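Local coordinates for subclass B1 metallo-beta-lactamase (Myroides odoratimimus, PDB 6T5L), which probably hydrolyses the beta-lactam ring of antibiotics, carbapenems included, as a zinc-dependent enzyme of the metallo-beta-lactamase superfamily, at residues 100-105 / 130-135; 142-145 / 150-153; 165-170 / 209-214. All coordinates share one frame; numbering follows the deposited sequence. Where two conformers were deposited one is given.

Interaction 1: residues 100-105 / 130-135. With ZN (zinc ion), chain D.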
loop_
_atom_site.group_PDB
_atom_site.type_symbol
_atom_site.label_atom_id
_atom_site.label_comp_id
_atom_site.label_asym_id
_atom_site.label_seq_id
_atom_site.Cartn_x
_atom_site.Cartn_y
_atom_site.Cartn_z
ATOM N N ASP A 100 0.258 0.601 9.691
ATOM C CA ASP A 100 0.135 -0.397 8.620
ATOM C C ASP A 100 0.666 0.131 7.286
ATOM O O ASP A 100 0.396 -0.482 6.215
ATOM C CB ASP A 100 -1.312 -0.954 8.479
ATOM C CG ASP A 100 -2.431 0.117 8.407
ATOM O OD1 ASP A 100 -2.435 1.101 9.182
ATOM O OD2 ASP A 100 -3.435 -0.113 7.691
ATOM N N CYS A 101 1.469 1.211 7.338
ATOM C CA CYS A 101 2.152 1.644 6.128
ATOM C C CYS A 101 3.647 1.813 6.358
ATOM O O CYS A 101 4.412 1.587 5.415
ATOM C CB CYS A 101 1.545 2.949 5.577
ATOM S SG CYS A 101 -0.287 2.998 5.608
ATOM N N ILE A 102 4.081 2.195 7.597
ATOM C CA ILE A 102 5.488 2.463 7.866
ATOM C C ILE A 102 6.015 1.675 9.058
ATOM O O ILE A 102 7.116 1.954 9.567
ATOM C CB ILE A 102 5.720 3.969 8.111
ATOM C CG1 ILE A 102 4.858 4.453 9.278
ATOM C CG2 ILE A 102 5.420 4.773 6.904
ATOM C CD1 ILE A 102 5.454 5.544 10.017
ATOM N N GLY A 103 5.252 0.680 9.512
ATOM C CA GLY A 103 5.616 -0.034 10.732
ATOM C C GLY A 103 6.984 -0.686 10.655
ATOM O O GLY A 103 7.682 -0.745 11.650
ATOM N N GLY A 104 7.415 -1.130 9.458
ATOM C CA GLY A 104 8.697 -1.812 9.309
ATOM C C GLY A 104 9.738 -0.946 8.612
ATOM O O GLY A 104 10.678 -1.450 7.960
ATOM N N ILE A 105 9.546 0.382 8.704
ATOM C CA ILE A 105 10.384 1.298 7.951
ATOM C C ILE A 105 11.866 1.118 8.295
ATOM O O ILE A 105 12.724 1.145 7.401
ATOM C CB ILE A 105 9.914 2.738 8.146
ATOM C CG1 ILE A 105 10.746 3.731 7.294
ATOM C CG2 ILE A 105 10.093 3.195 9.620
ATOM C CD1 ILE A 105 10.599 3.598 5.778
ATOM N N GLN A 130 7.303 11.709 14.412
ATOM C CA GLN A 130 8.143 10.790 13.670
ATOM C C GLN A 130 8.706 11.443 12.412
ATOM O O GLN A 130 8.015 12.189 11.706
ATOM C CB GLN A 130 7.394 9.519 13.257
ATOM C CG GLN A 130 6.383 8.985 14.234
ATOM C CD GLN A 130 6.009 7.550 13.902
ATOM O OE1 GLN A 130 6.757 6.844 13.219
ATOM N NE2 GLN A 130 4.838 7.123 14.356
ATOM N N GLU A 131 9.962 11.123 12.138
ATOM C CA GLU A 131 10.659 11.488 10.923
ATOM C C GLU A 131 11.288 10.223 10.359
ATOM O O GLU A 131 11.729 9.353 11.119
ATOM C CB GLU A 131 11.791 12.485 11.179
ATOM C CG GLU A 131 11.403 13.858 11.648
ATOM C CD GLU A 131 12.624 14.749 11.846
ATOM O OE1 GLU A 131 13.752 14.305 11.538
ATOM O OE2 GLU A 131 12.458 15.895 12.307
ATOM N N PHE A 132 11.375 10.146 9.034
ATOM C CA PHE A 132 12.241 9.162 8.394
ATOM C C PHE A 132 13.695 9.450 8.734
ATOM O O PHE A 132 14.125 10.605 8.763
ATOM C CB PHE A 132 12.044 9.163 6.881
ATOM C CG PHE A 132 10.641 8.807 6.495
ATOM C CD1 PHE A 132 10.243 7.477 6.341
ATOM C CD2 PHE A 132 9.680 9.803 6.399
ATOM C CE1 PHE A 132 8.900 7.149 6.031
ATOM C CE2 PHE A 132 8.351 9.480 6.097
ATOM C CZ PHE A 132 7.973 8.156 5.917
ATOM N N SER A 133 14.438 8.387 9.012
ATOM C CA SER A 133 15.850 8.515 9.355
ATOM C C SER A 133 16.704 8.782 8.118
ATOM O O SER A 133 17.490 9.739 8.098
ATOM C CB SER A 133 16.334 7.256 10.057
ATOM O OG SER A 133 17.717 7.121 9.847
ATOM N N ASN A 134 16.565 7.945 7.085
ATOM C CA ASN A 134 17.217 8.133 5.800
ATOM C C ASN A 134 16.516 9.230 5.001
ATOM O O ASN A 134 15.275 9.288 4.984
ATOM C CB ASN A 134 17.197 6.820 4.962
ATOM C CG ASN A 134 18.342 5.895 5.316
ATOM O OD1 ASN A 134 19.225 6.310 6.019
ATOM N ND2 ASN A 134 18.355 4.662 4.779
ATOM N N PRO A 135 17.272 10.046 4.255
ATOM C CA PRO A 135 16.637 11.048 3.377
ATOM C C PRO A 135 15.647 10.406 2.414
ATOM O O PRO A 135 15.925 9.374 1.773
ATOM C CB PRO A 135 17.834 11.685 2.648
ATOM C CG PRO A 135 18.952 11.623 3.676
ATOM C CD PRO A 135 18.749 10.205 4.254
HETATM ZN ZN ZN D . -5.499 0.709 7.332
HETATM O O HOH W 1 -7.754 1.134 7.620
#

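Interaction 2: residues 142-145 / 150-153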
loop_
_atom_site.group_PDB
_atom_site.type_symbol
_atom_site.label_atom_id
_atom_site.label_comp_id
_atom_site.label_asym_id
_atom_site.label_seq_id
_atom_site.Cartn_x
_atom_site.Cartn_y
_atom_site.Cartn_z
ATOM N N SER A 142 1.919 13.330 -7.170
ATOM C CA SER A 142 2.014 12.290 -8.166
ATOM C C SER A 142 3.464 11.898 -8.317
ATOM O O SER A 142 4.353 12.758 -8.394
ATOM C CB SER A 142 1.441 12.732 -9.525
ATOM O OG SER A 142 2.131 12.026 -10.531
ATOM N N LEU A 143 3.685 10.586 -8.394
ATOM C CA LEU A 143 5.013 9.993 -8.443
ATOM C C LEU A 143 5.009 9.007 -9.599
ATOM O O LEU A 143 4.076 8.209 -9.734
ATOM C CB LEU A 143 5.375 9.269 -7.139
ATOM C CG LEU A 143 6.662 8.430 -7.182
ATOM C CD1 LEU A 143 7.994 9.335 -7.123
ATOM C CD2 LEU A 143 6.712 7.346 -6.109
ATOM N N THR A 144 6.044 9.068 -10.426
ATOM C CA THR A 144 6.273 8.129 -11.522
ATOM C C THR A 144 7.627 7.502 -11.223
ATOM O O THR A 144 8.609 8.224 -11.011
ATOM C CB THR A 144 6.284 8.825 -12.881
ATOM O OG1 THR A 144 5.028 9.487 -13.052
ATOM C CG2 THR A 144 6.514 7.822 -14.031
ATOM N N LEU A 145 7.658 6.193 -11.110
ATOM C CA LEU A 145 8.914 5.490 -10.938
ATOM C C LEU A 145 9.093 4.481 -12.053
ATOM O O LEU A 145 8.162 3.732 -12.371
ATOM C CB LEU A 145 9.002 4.745 -9.626
ATOM C CG LEU A 145 9.608 5.390 -8.409
ATOM C CD1 LEU A 145 9.490 4.278 -7.317
ATOM C CD2 LEU A 145 11.073 5.874 -8.625
ATOM N N LYS A 150 9.100 -0.966 -17.308
ATOM C CA LYS A 150 7.713 -0.633 -17.039
ATOM C C LYS A 150 7.689 0.481 -15.986
ATOM O O LYS A 150 8.727 0.897 -15.447
ATOM C CB LYS A 150 6.922 -1.871 -16.574
ATOM C CG LYS A 150 6.893 -3.062 -17.592
ATOM C CD LYS A 150 6.046 -2.773 -18.814
ATOM C CE LYS A 150 6.417 -3.664 -20.045
ATOM N NZ LYS A 150 7.320 -2.937 -20.995
ATOM N N LYS A 151 6.510 0.987 -15.700
ATOM C CA LYS A 151 6.401 2.148 -14.846
ATOM C C LYS A 151 5.360 1.860 -13.783
ATOM O O LYS A 151 4.456 1.048 -13.995
ATOM C CB LYS A 151 6.038 3.374 -15.653
ATOM C CG LYS A 151 7.240 4.090 -16.199
ATOM C CD LYS A 151 6.807 5.137 -17.221
ATOM C CE LYS A 151 8.007 5.746 -17.889
ATOM N NZ LYS A 151 7.576 6.839 -18.783
ATOM N N VAL A 152 5.570 2.456 -12.616
ATOM C CA VAL A 152 4.697 2.349 -11.465
ATOM C C VAL A 152 4.469 3.757 -10.922
ATOM O O VAL A 152 5.353 4.628 -10.983
ATOM C CB VAL A 152 5.294 1.400 -10.390
ATOM C CG1 VAL A 152 6.397 2.043 -9.568
ATOM C CG2 VAL A 152 4.183 0.914 -9.481
ATOM N N TYR A 153 3.270 3.979 -10.398
ATOM C CA TYR A 153 2.739 5.302 -10.081
ATOM C C TYR A 153 2.173 5.308 -8.664
ATOM O O TYR A 153 1.656 4.296 -8.164
ATOM C CB TYR A 153 1.629 5.712 -11.093
ATOM C CG TYR A 153 2.049 5.696 -12.558
ATOM C CD1 TYR A 153 2.037 4.514 -13.309
ATOM C CD2 TYR A 153 2.443 6.862 -13.189
ATOM C CE1 TYR A 153 2.438 4.505 -14.613
ATOM C CE2 TYR A 153 2.844 6.862 -14.486
ATOM C CZ TYR A 153 2.838 5.680 -15.209
ATOM O OH TYR A 153 3.233 5.639 -16.527
#

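Interaction 3: residues 165-170 / 209-214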
loop_
_atom_site.group_PDB
_atom_site.type_symbol
_atom_site.label_atom_id
_atom_site.label_comp_id
_atom_site.label_asym_id
_atom_site.label_seq_id
_atom_site.Cartn_x
_atom_site.Cartn_y
_atom_site.Cartn_z
ATOM N N ASN A 165 -3.762 10.148 2.143
ATOM C CA ASN A 165 -3.734 8.819 1.560
ATOM C C ASN A 165 -3.509 8.926 0.041
ATOM O O ASN A 165 -4.150 9.744 -0.650
ATOM C CB ASN A 165 -5.010 8.033 1.902
ATOM C CG ASN A 165 -6.318 8.810 1.780
ATOM O OD1 ASN A 165 -7.290 8.423 2.450
ATOM N ND2 ASN A 165 -6.367 9.850 0.990
ATOM N N VAL A 166 -2.546 8.121 -0.489
ATOM C CA VAL A 166 -2.285 7.995 -1.927
ATOM C C VAL A 166 -2.631 6.568 -2.420
ATOM O O VAL A 166 -2.756 5.630 -1.594
ATOM C CB VAL A 166 -0.825 8.345 -2.295
ATOM C CG1 VAL A 166 -0.480 9.780 -1.975
ATOM C CG2 VAL A 166 0.268 7.445 -1.628
ATOM N N VAL A 167 -2.709 6.420 -3.795
ATOM C CA VAL A 167 -3.098 5.177 -4.468
ATOM C C VAL A 167 -1.953 4.731 -5.382
ATOM O O VAL A 167 -1.307 5.558 -6.037
ATOM C CB VAL A 167 -4.429 5.394 -5.220
ATOM C CG1 VAL A 167 -4.978 4.096 -5.865
ATOM C CG2 VAL A 167 -5.442 5.908 -4.226
ATOM N N GLY A 168 -1.650 3.451 -5.355
ATOM C CA GLY A 168 -0.621 2.909 -6.221
ATOM C C GLY A 168 -1.295 2.316 -7.452
ATOM O O GLY A 168 -2.446 1.852 -7.404
ATOM N N TYR A 169 -0.588 2.407 -8.577
ATOM C CA TYR A 169 -1.070 1.981 -9.866
ATOM C C TYR A 169 0.045 1.385 -10.706
ATOM O O TYR A 169 1.087 2.028 -10.921
ATOM C CB TYR A 169 -1.671 3.169 -10.609
ATOM C CG TYR A 169 -2.313 2.836 -11.919
ATOM C CD1 TYR A 169 -3.201 1.794 -12.023
ATOM C CD2 TYR A 169 -2.041 3.582 -13.048
ATOM C CE1 TYR A 169 -3.846 1.501 -13.255
ATOM C CE2 TYR A 169 -2.669 3.318 -14.257
ATOM C CZ TYR A 169 -3.557 2.262 -14.359
ATOM O OH TYR A 169 -4.177 1.970 -15.544
ATOM N N PHE A 170 -0.220 0.184 -11.220
ATOM C CA PHE A 170 0.619 -0.438 -12.243
ATOM C C PHE A 170 -0.219 -0.761 -13.480
ATOM O O PHE A 170 -0.912 -1.802 -13.496
ATOM C CB PHE A 170 1.235 -1.697 -11.645
ATOM C CG PHE A 170 2.318 -2.344 -12.498
ATOM C CD1 PHE A 170 3.511 -1.689 -12.778
ATOM C CD2 PHE A 170 2.115 -3.621 -13.025
ATOM C CE1 PHE A 170 4.490 -2.319 -13.564
ATOM C CE2 PHE A 170 3.104 -4.268 -13.807
ATOM C CZ PHE A 170 4.285 -3.618 -14.074
ATOM N N LEU A 209 -12.961 7.142 -11.665
ATOM C CA LEU A 209 -12.928 7.791 -12.966
ATOM C C LEU A 209 -11.577 7.590 -13.637
ATOM O O LEU A 209 -11.502 7.411 -14.852
ATOM C CB LEU A 209 -13.235 9.268 -12.778
ATOM C CG LEU A 209 -13.207 10.078 -14.074
ATOM C CD1 LEU A 209 -14.503 9.795 -14.842
ATOM C CD2 LEU A 209 -13.057 11.533 -13.763
ATOM N N LYS A 210 -10.496 7.606 -12.847
ATOM C CA LYS A 210 -9.152 7.495 -13.396
ATOM C C LYS A 210 -8.811 6.071 -13.829
ATOM O O LYS A 210 -8.000 5.894 -14.742
ATOM C CB LYS A 210 -8.140 7.982 -12.347
ATOM C CG LYS A 210 -6.791 8.371 -12.921
ATOM C CD LYS A 210 -6.638 9.854 -12.968
ATOM C CE LYS A 210 -5.236 10.263 -13.439
ATOM N NZ LYS A 210 -4.855 11.653 -13.019
ATOM N N TYR A 211 -9.451 5.055 -13.246
ATOM C CA TYR A 211 -9.078 3.660 -13.490
ATOM C C TYR A 211 -10.273 2.819 -13.925
ATOM O O TYR A 211 -10.576 1.787 -13.313
ATOM C CB TYR A 211 -8.434 3.090 -12.224
ATOM C CG TYR A 211 -7.195 3.860 -11.805
ATOM C CD1 TYR A 211 -6.168 4.110 -12.712
ATOM C CD2 TYR A 211 -7.040 4.312 -10.535
ATOM C CE1 TYR A 211 -5.028 4.787 -12.349
ATOM C CE2 TYR A 211 -5.891 4.992 -10.144
ATOM C CZ TYR A 211 -4.893 5.218 -11.046
ATOM O OH TYR A 211 -3.770 5.934 -10.654
ATOM N N PRO A 212 -10.964 3.214 -15.008
ATOM C CA PRO A 212 -12.121 2.427 -15.459
ATOM C C PRO A 212 -11.782 0.995 -15.879
ATOM O O PRO A 212 -12.665 0.134 -15.864
ATOM C CB PRO A 212 -12.658 3.244 -16.655
ATOM C CG PRO A 212 -11.404 3.975 -17.186
ATOM C CD PRO A 212 -10.624 4.305 -15.937
ATOM N N ASN A 213 -10.547 0.697 -16.263
ATOM C CA ASN A 213 -10.215 -0.643 -16.742
ATOM C C ASN A 213 -9.525 -1.496 -15.680
ATOM O O ASN A 213 -8.961 -2.551 -16.010
ATOM C CB ASN A 213 -9.343 -0.549 -17.988
ATOM C CG ASN A 213 -10.055 0.136 -19.134
ATOM O OD1 ASN A 213 -11.182 -0.219 -19.491
ATOM N ND2 ASN A 213 -9.423 1.157 -19.682
ATOM N N ALA A 214 -9.582 -1.084 -14.409
ATOM C CA ALA A 214 -8.891 -1.832 -13.368
ATOM C C ALA A 214 -9.490 -3.223 -13.215
ATOM O O ALA A 214 -10.726 -3.408 -13.204
ATOM C CB ALA A 214 -8.950 -1.107 -12.024
#

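Interaction 1: residues 100-105 / 130-135
Ile102 and Ile105 meet Phe132 just beyond the HXHXD zinc-binding motif of the metallo-beta-lactamase fold, made here of His96, His98 and Asp100. The contact joins the chain leaving helix 99-102 to the loop between helix 119-127 and strand 137-139. Its apolar part centres on the Phe132 ring, which Ile105 approaches from the edge. Ile105 CG1 lies 3.9 Å from Phe132 CD1, and Ile105 CD1 sits in the ring plane, also 3.9 Å from Phe132 CD1. Carrying CG1 anti to the backbone N (chi1 -177°) turns the longer branch of Ile105 to that edge, and the two side chains cross at about a right angle. Ile102 is looser: its CG2 comes obliquely to Phe132 CE1 at 4.3 Å. Leu125 of helix 119-127 touches Ile102, Gln130 and Phe132 alike, so the cluster extends onto that helix.

The polar fringe is weak. Gln130, exposed and poorly ordered, brings OE1 within 3.7 Å of Ile102 CD1, a van der Waals approach to a methyl group. Backbone bonding instead shapes one side of the contact: a type I turn, closed by Ile105 N to Ile102 O at 3.0 Å, presents both isoleucines to the loop, and Gly104 stands at the N-cap position of helix 105-110.

Metal coordination occupies the far end of 100-105. The zinc ion there is shared with Cys180 and His221; Asp100 OD2 binds it at 2.2 Å, and a water oxygen lies 2.3 Å from the same ion.

Interaction 2: residues 142-145 / 150-153
Leu145 and Val152 form the hydrogen-bonded pair of an antiparallel beta hairpin, built from strands 142-147 and 150-155 at the outer side of a five-stranded mixed sheet. The short strand axes approach to 4.8 Å and run at 157°, nearly antiparallel. Two backbone bonds grip the pair: Leu145 N to Val152 O at 2.8 Å, with a nearly linear N-H...O angle of 172°, and the reciprocal Val152 N to Leu145 O at 2.9 Å. Thr144 and Tyr153 follow as a non-hydrogen-bonded pair. Alpha hydrogens add CA-H...O contacts beside these bonds, from Tyr153 CA to Leu143 O at 3.2 Å and from Lys151 CA to Leu145 O at 3.4 Å.

Side chains alternate between the two faces. On one, Leu145 CB meets Val152 CG1 at 3.8 Å. This face turns inward: Leu145 packs on Tyr116 of the short strand 116-118, while buried Val152 packs on Val56, Val63 and Phe65 of strands 49-58 and 61-65. Those strands belong to the other large sheet, so Val152 lies at the interface between the sheets in the alpha-beta/beta-alpha sandwich of the family.

Thr144 and Tyr153 occupy the other face, side by side and pointing the same way. With its CG beside the backbone N (chi1 -56°), Tyr153 brings one ring side, CD2 and CE2, alongside Thr144, whose hydroxyl and methyl both lie beside it. On this more exposed face the extended Lys151 chain crosses Thr144 obliquely, its CD toward CG2. Thr144 OG1 lies 3.7 Å from Tyr153 CD2, and Thr144 CG2 3.8 Å from Tyr153 CE2.

Interaction 3: residues 165-170 / 209-214
In the alpha-beta/beta-alpha sandwich of the metallo-beta-lactamases, the C-terminal end of helix 200-210 and the turn after it pack here on strand 167-170 of the five-stranded sheet, through Tyr211 and Tyr169. Tyr211 CE1 comes down over the centre of one face of the Tyr169 ring, 3.1 Å above its plane, and is 3.3 Å from Tyr169 CD2. The centroids are 4.1 Å apart and the planes meet at 37°, an oblique aromatic pair. The far end of Tyr211 slides past the ring, its OH lying 3.5 Å from Tyr169 CB. Chi1 of Tyr169 (-175°) holds CG anti to the backbone N and lays the ring beneath Tyr211. Val167 CG1 adds a looser contact, 4.5 Å from Tyr211 CE2. Beyond Tyr211, a type I turn to Ala214 redirects the chain toward strand 216-219, with Ala214 N bonded to Tyr211 O at 3.2 Å.

Val176 of strand 175-179 touches Val167, Tyr169, Tyr211 and Ala214, completing the apolar cluster between sheet and turn. Lys210, at the helix end, forms a salt bridge with Glu155, tying helix 200-210 to the end of strand 150-155, which pairs with strand 167-170.

Overall arrangement
Interactions 2 and 3 belong to one sheet: strands 150-155 and 167-170 are neighbours, joined by a probable hydrogen bond from Tyr169 N to Tyr153 O at 3.0 Å, and the centres of the two interactions are about 12 Å apart. Interaction 1 lies apart, its centre about 24 Å from that of interaction 3, on the opposite side of the chain's centre. Interaction 3 is the buried one and rests on aromatic and apolar packing; interaction 2, a surface contact with one inward face, is held mainly by backbone bonds. Interaction 1, partly buried, combines sparse apolar contacts with a zinc ligand, whereas interaction 3 has a magnesium ion about 3 Å from the nearest side-chain atom of Tyr169.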